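Local structure of diaminopimelate decarboxylase (4XG1) at residues G50-L55 and L269-E274; K217-I222 and S233-G238. The protein probably catalyses the pyridoxal phosphate-dependent decarboxylation of meso-2,6-diaminopimelate to L-lysine, the last step of lysine biosynthesis by the diaminopimelate pathway. All blocks are in the same frame, centred on the assembly; numbering follows the deposited sequence.

In the fold
Both contacts belong to the parallel barrel of the pyridoxal-binding domain, where strands 234-236 and 270-273 are neighbours, Lys-270 O probably accepting a hydrogen bond from Leu-235 N (2.8 Å). Contact 1 closes the ring: strand 54-59, the first of the barrel, pairs with strand 270-273 through backbone hydrogen bonds, only partly buried, with histidines and a proline at its N-terminal end. Contact 2, nested within the chain loop closed by contact 1, is wholly buried and apolar: helix 209-227 packs on the outside of strand 234-236. The two also meet where Leu-269 CD2 packs 3.4 Å from Ile-222 CD1. Glu-274, which reaches the cofactor, has OE2 2.7 Å from Asp-236 OD2, a like-charge approach that a shared proton might ease.

Contact 1: G50-L55 and L269-E274. With LLP ((2S)-2-amino-6-[[3-hydroxy-2-methyl-5-(phosphonooxymethyl)pyridin-4-yl]methylideneamino]hexanoic acid), chain T.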
# COMPACT_ATOMS: atom_id res chain seq x y z
N GLY B 50 -22.42 27.61 -7.63
CA GLY B 50 -23.23 28.56 -8.40
C GLY B 50 -22.51 29.84 -8.69
O GLY B 50 -21.36 29.80 -9.13
N LYS B 51 -23.16 30.96 -8.40
CA LYS B 51 -22.61 32.28 -8.77
C LYS B 51 -21.40 32.72 -7.97
O LYS B 51 -20.68 33.61 -8.40
CB LYS B 51 -23.68 33.35 -8.66
CG LYS B 51 -24.87 33.13 -9.61
CD LYS B 51 -24.57 33.73 -10.99
CE LYS B 51 -25.80 33.91 -11.89
NZ LYS B 51 -26.80 34.89 -11.36
N HIS B 52 -21.16 32.13 -6.80
CA HIS B 52 -20.01 32.55 -6.02
C HIS B 52 -18.70 32.13 -6.71
O HIS B 52 -18.52 30.98 -7.06
CB HIS B 52 -20.06 31.99 -4.58
CG HIS B 52 -19.05 32.61 -3.68
ND1 HIS B 52 -19.36 33.61 -2.79
CD2 HIS B 52 -17.71 32.43 -3.59
CE1 HIS B 52 -18.25 34.03 -2.20
NE2 HIS B 52 -17.24 33.32 -2.66
N PRO B 53 -17.77 33.07 -6.90
CA PRO B 53 -16.47 32.73 -7.49
C PRO B 53 -15.78 31.54 -6.81
O PRO B 53 -15.37 31.63 -5.65
CB PRO B 53 -15.62 33.99 -7.30
CG PRO B 53 -16.58 35.07 -7.00
CD PRO B 53 -17.84 34.46 -6.45
N HIS B 54 -15.65 30.45 -7.55
CA HIS B 54 -15.10 29.22 -7.02
C HIS B 54 -14.27 28.44 -8.00
O HIS B 54 -14.37 28.61 -9.22
CB HIS B 54 -16.22 28.34 -6.56
CG HIS B 54 -17.02 27.76 -7.68
ND1 HIS B 54 -17.86 28.52 -8.46
CD2 HIS B 54 -17.12 26.49 -8.14
CE1 HIS B 54 -18.43 27.74 -9.36
NE2 HIS B 54 -18.01 26.51 -9.18
N LEU B 55 -13.42 27.58 -7.45
CA LEU B 55 -12.80 26.52 -8.23
C LEU B 55 -12.89 25.18 -7.50
O LEU B 55 -12.65 25.09 -6.31
CB LEU B 55 -11.36 26.86 -8.56
CG LEU B 55 -10.66 25.83 -9.44
CD1 LEU B 55 -11.37 25.67 -10.76
CD2 LEU B 55 -9.22 26.25 -9.66
N LEU B 269 -14.84 36.84 -2.05
CA LEU B 269 -13.61 36.04 -1.93
C LEU B 269 -13.78 34.70 -2.61
O LEU B 269 -14.79 34.01 -2.42
CB LEU B 269 -13.23 35.81 -0.48
CG LEU B 269 -11.81 35.25 -0.31
CD1 LEU B 269 -10.73 36.21 -0.77
CD2 LEU B 269 -11.57 34.88 1.13
N LYS B 270 -12.77 34.33 -3.38
CA LYS B 270 -12.86 33.13 -4.18
C LYS B 270 -12.67 31.89 -3.32
O LYS B 270 -11.69 31.78 -2.60
CB LYS B 270 -11.79 33.13 -5.27
CG LYS B 270 -12.09 32.11 -6.37
CD LYS B 270 -10.94 32.00 -7.34
CE LYS B 270 -11.36 31.31 -8.61
NZ LYS B 270 -10.20 31.12 -9.51
N LEU B 271 -13.60 30.97 -3.44
CA LEU B 271 -13.53 29.73 -2.68
C LEU B 271 -13.00 28.53 -3.49
O LEU B 271 -13.55 28.19 -4.55
CB LEU B 271 -14.90 29.37 -2.13
CG LEU B 271 -15.44 30.27 -1.02
CD1 LEU B 271 -16.82 29.76 -0.66
CD2 LEU B 271 -14.52 30.31 0.18
N ILE B 272 -11.94 27.92 -2.99
CA ILE B 272 -11.41 26.71 -3.58
C ILE B 272 -11.75 25.52 -2.70
O ILE B 272 -11.58 25.56 -1.49
CB ILE B 272 -9.89 26.83 -3.81
CG1 ILE B 272 -9.63 27.84 -4.93
CG2 ILE B 272 -9.31 25.47 -4.21
CD1 ILE B 272 -8.19 28.22 -5.11
N PHE B 273 -12.23 24.47 -3.34
CA PHE B 273 -12.52 23.19 -2.69
C PHE B 273 -11.73 22.05 -3.31
O PHE B 273 -11.51 21.98 -4.52
CB PHE B 273 -13.99 22.84 -2.86
CG PHE B 273 -14.90 23.90 -2.39
CD1 PHE B 273 -15.25 24.96 -3.21
CD2 PHE B 273 -15.43 23.83 -1.11
CE1 PHE B 273 -16.11 25.94 -2.76
CE2 PHE B 273 -16.29 24.82 -0.66
CZ PHE B 273 -16.62 25.87 -1.49
N GLU B 274 -11.34 21.10 -2.45
CA GLU B 274 -10.46 20.01 -2.84
C GLU B 274 -11.05 18.65 -2.56
O GLU B 274 -10.42 17.82 -1.95
CB GLU B 274 -9.15 20.14 -2.09
CG GLU B 274 -8.35 21.40 -2.36
CD GLU B 274 -7.11 21.49 -1.49
OE1 GLU B 274 -7.02 20.77 -0.47
OE2 GLU B 274 -6.19 22.25 -1.81
N1 LLP T . -6.75 18.03 0.35
C2 LLP T . -5.72 17.65 1.11
C2' LLP T . -4.64 18.65 1.44
C3 LLP T . -5.69 16.25 1.58
O3 LLP T . -4.69 15.82 2.38
C4 LLP T . -6.78 15.34 1.21
C4' LLP T . -6.85 13.92 1.66
C5 LLP T . -7.86 15.88 0.36
C6 LLP T . -7.77 17.21 -0.04
C5' LLP T . -9.02 15.05 -0.11
OP4 LLP T . -9.77 14.55 0.93
P LLP T . -11.12 13.70 0.71
OP1 LLP T . -10.73 12.67 -0.33
OP2 LLP T . -11.57 13.20 2.11
OP3 LLP T . -12.24 14.68 0.34
N LLP T . -6.23 6.83 2.43
CA LLP T . -7.37 7.37 3.28
CB LLP T . -7.80 8.75 2.81
CG LLP T . -7.20 9.93 3.55
CD LLP T . -6.65 10.98 2.61
CE LLP T . -6.25 12.25 3.40
NZ LLP T . -5.89 13.46 2.64
C LLP T . -8.57 6.46 3.11
O LLP T . -8.56 5.54 2.32
OXT LLP T . -9.60 6.62 3.74
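His-52 reaches with the edge of its imidazole to the carbonyl just before strand 270-273 begins. Its CB carries CG anti to the backbone N (chi1 -169°), which swings the ring over to 269-274; CD2 and NE2 then both lie near Leu-271 CG, NE2 at 3.9 Å, and at the tip NE2 donates to Leu-269 O at 2.6 Å. The carbonyl oxygen sits in the ring plane, and the side chain crosses that of Leu-271 at about a right angle. Histidine suits this place because one flat group supplies both a donor for that carbonyl and atoms to pack against Leu-271; one ring face is met by CD of Pro-53. Beyond it the strands run parallel, His-54 level with Leu-271. Backbone hydrogen bonds alternate along them: Pro-53 O accepts from Leu-271 N, then Leu-55 both donates to Leu-271 O and accepts from Phe-273 N. This first-to-last pairing closes the TIM barrel. Proline, which has no N-H, still serves through its carbonyl. His-54 ND1 turns back to His-52 O, while NE2 is bound to Asp-46, so both ring nitrogens are held. Leu-55 CB rests 4.1 Å from Ile-272 CG1, both on the same face of the sheet. Just past the C-terminal end of strand 270-273, the extended Glu-274 side chain brings OE1 to 2.9 Å from N1 of the bound LLP, where a carboxylate would probably favour a protonated pyridine nitrogen.

Contact 2: K217-I222 and S233-G238; sequences KLLILI and SHLDLG
Leu-235 pushes its CD1 methyl between two side chains of the facing helix, 4.0 Å from Leu-218 CD1 and 4.1 Å from Ile-222 CD1. With CG anti to the backbone N (chi1 176°), the fork is held out toward the helix: CD1 goes to Leu-218 and Ile-222, whereas CD2 faces Leu-219 CD2 at 4.3 Å. Leu-218 also offers its CB to the same CD1 methyl. Leu-218 and Ile-222 stand one helical turn apart, joined by the backbone hydrogen bond from Ile-222 N to Leu-218 O, so their side chains leave the same side of the helix and receive the leucine together. The helix is that of the beta-alpha-beta unit formed by strand 192-198, helix 209-227 and strand 234-236, a repeating element of the TIM barrel. Helix and strand run nearly antiparallel, at 150°, with their axes 10.6 Å apart, a spacing bridged by aliphatic side chains from both elements. Leu-237, just past the strand, adds its CD2 methyl 4.2 Å from Leu-218 CD1, the two side chains lying alongside each other and pointing opposite ways. Leucine and isoleucine fit this buried layer because they fill it with methyls and bring no polar group to be satisfied; Val-197 of the preceding strand touches both Leu-218 and Leu-235. Polar character appears on the strand's other face, in the barrel interior, where Asp-236 OD2 is weakly hydrogen-bonded to Asn-124. Its OD1 accepts from Gly-238 N at 2.9 Å, an Asx turn as the strand ends, and glycine readily adopts the positive phi there.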
# COMPACT_ATOMS: atom_id res chain seq x y z
N LYS B 217 -13.13 30.87 11.44
CA LYS B 217 -11.85 31.29 12.01
C LYS B 217 -10.87 31.71 10.99
O LYS B 217 -9.94 32.46 11.28
CB LYS B 217 -11.23 30.17 12.81
CG LYS B 217 -12.34 29.53 13.65
CD LYS B 217 -12.13 29.83 15.10
CE LYS B 217 -12.98 28.87 15.86
NZ LYS B 217 -12.76 29.02 17.31
N LEU B 218 -11.04 31.19 9.79
CA LEU B 218 -10.18 31.61 8.69
C LEU B 218 -10.59 32.99 8.11
O LEU B 218 -9.72 33.77 7.73
CB LEU B 218 -10.15 30.55 7.57
CG LEU B 218 -9.57 29.18 7.96
CD1 LEU B 218 -9.79 28.17 6.84
CD2 LEU B 218 -8.10 29.23 8.33
N LEU B 219 -11.89 33.29 8.11
CA LEU B 219 -12.37 34.62 7.72
C LEU B 219 -11.87 35.68 8.69
O LEU B 219 -11.28 36.67 8.27
CB LEU B 219 -13.88 34.67 7.66
CG LEU B 219 -14.48 33.77 6.57
CD1 LEU B 219 -15.99 33.78 6.60
CD2 LEU B 219 -13.97 34.19 5.20
N ILE B 220 -12.03 35.42 9.97
CA ILE B 220 -11.42 36.25 11.01
C ILE B 220 -9.97 36.49 10.68
O ILE B 220 -9.50 37.65 10.73
CB ILE B 220 -11.54 35.59 12.40
CG1 ILE B 220 -12.97 35.69 12.90
CG2 ILE B 220 -10.59 36.20 13.41
CD1 ILE B 220 -13.30 34.68 13.98
N LEU B 221 -9.25 35.43 10.37
CA LEU B 221 -7.81 35.56 10.07
C LEU B 221 -7.56 36.40 8.81
O LEU B 221 -6.56 37.12 8.72
CB LEU B 221 -7.14 34.19 9.88
CG LEU B 221 -5.74 34.18 9.26
CD1 LEU B 221 -4.74 34.91 10.14
CD2 LEU B 221 -5.23 32.76 9.01
N ILE B 222 -8.43 36.23 7.81
CA ILE B 222 -8.26 36.96 6.57
C ILE B 222 -8.35 38.45 6.85
O ILE B 222 -7.45 39.23 6.45
CB ILE B 222 -9.32 36.56 5.56
CG1 ILE B 222 -8.92 35.24 4.91
CG2 ILE B 222 -9.47 37.67 4.52
CD1 ILE B 222 -10.04 34.56 4.15
N SER B 233 -6.57 36.63 -2.13
CA SER B 233 -7.39 36.49 -3.35
C SER B 233 -8.33 35.28 -3.30
O SER B 233 -9.42 35.30 -3.92
CB SER B 233 -6.51 36.36 -4.58
OG SER B 233 -5.35 37.17 -4.44
N HIS B 234 -7.91 34.23 -2.59
CA HIS B 234 -8.76 33.01 -2.44
C HIS B 234 -8.58 32.31 -1.09
O HIS B 234 -7.57 32.46 -0.40
CB HIS B 234 -8.50 32.02 -3.58
CG HIS B 234 -7.12 31.43 -3.58
ND1 HIS B 234 -6.77 30.36 -2.78
CD2 HIS B 234 -6.00 31.77 -4.27
CE1 HIS B 234 -5.49 30.09 -2.96
NE2 HIS B 234 -5.00 30.92 -3.87
N LEU B 235 -9.62 31.55 -0.76
CA LEU B 235 -9.66 30.73 0.43
C LEU B 235 -9.95 29.29 0.04
O LEU B 235 -11.00 29.00 -0.56
CB LEU B 235 -10.78 31.20 1.34
CG LEU B 235 -10.99 30.35 2.60
CD1 LEU B 235 -9.83 30.48 3.56
CD2 LEU B 235 -12.30 30.77 3.25
N ASP B 236 -9.00 28.42 0.37
CA ASP B 236 -9.08 27.00 0.01
C ASP B 236 -9.51 26.19 1.26
O ASP B 236 -8.81 26.14 2.26
CB ASP B 236 -7.70 26.55 -0.50
CG ASP B 236 -7.70 25.11 -1.05
OD1 ASP B 236 -8.44 24.24 -0.56
OD2 ASP B 236 -6.85 24.84 -1.91
N LEU B 237 -10.66 25.58 1.17
CA LEU B 237 -11.22 24.84 2.29
C LEU B 237 -10.96 23.32 2.31
O LEU B 237 -11.56 22.58 3.09
CB LEU B 237 -12.73 25.08 2.31
CG LEU B 237 -13.05 26.54 2.59
CD1 LEU B 237 -14.54 26.78 2.45
CD2 LEU B 237 -12.57 26.94 3.99
N GLY B 238 -10.04 22.86 1.47
CA GLY B 238 -9.64 21.48 1.44
C GLY B 238 -10.78 20.58 1.05
O GLY B 238 -11.75 21.03 0.41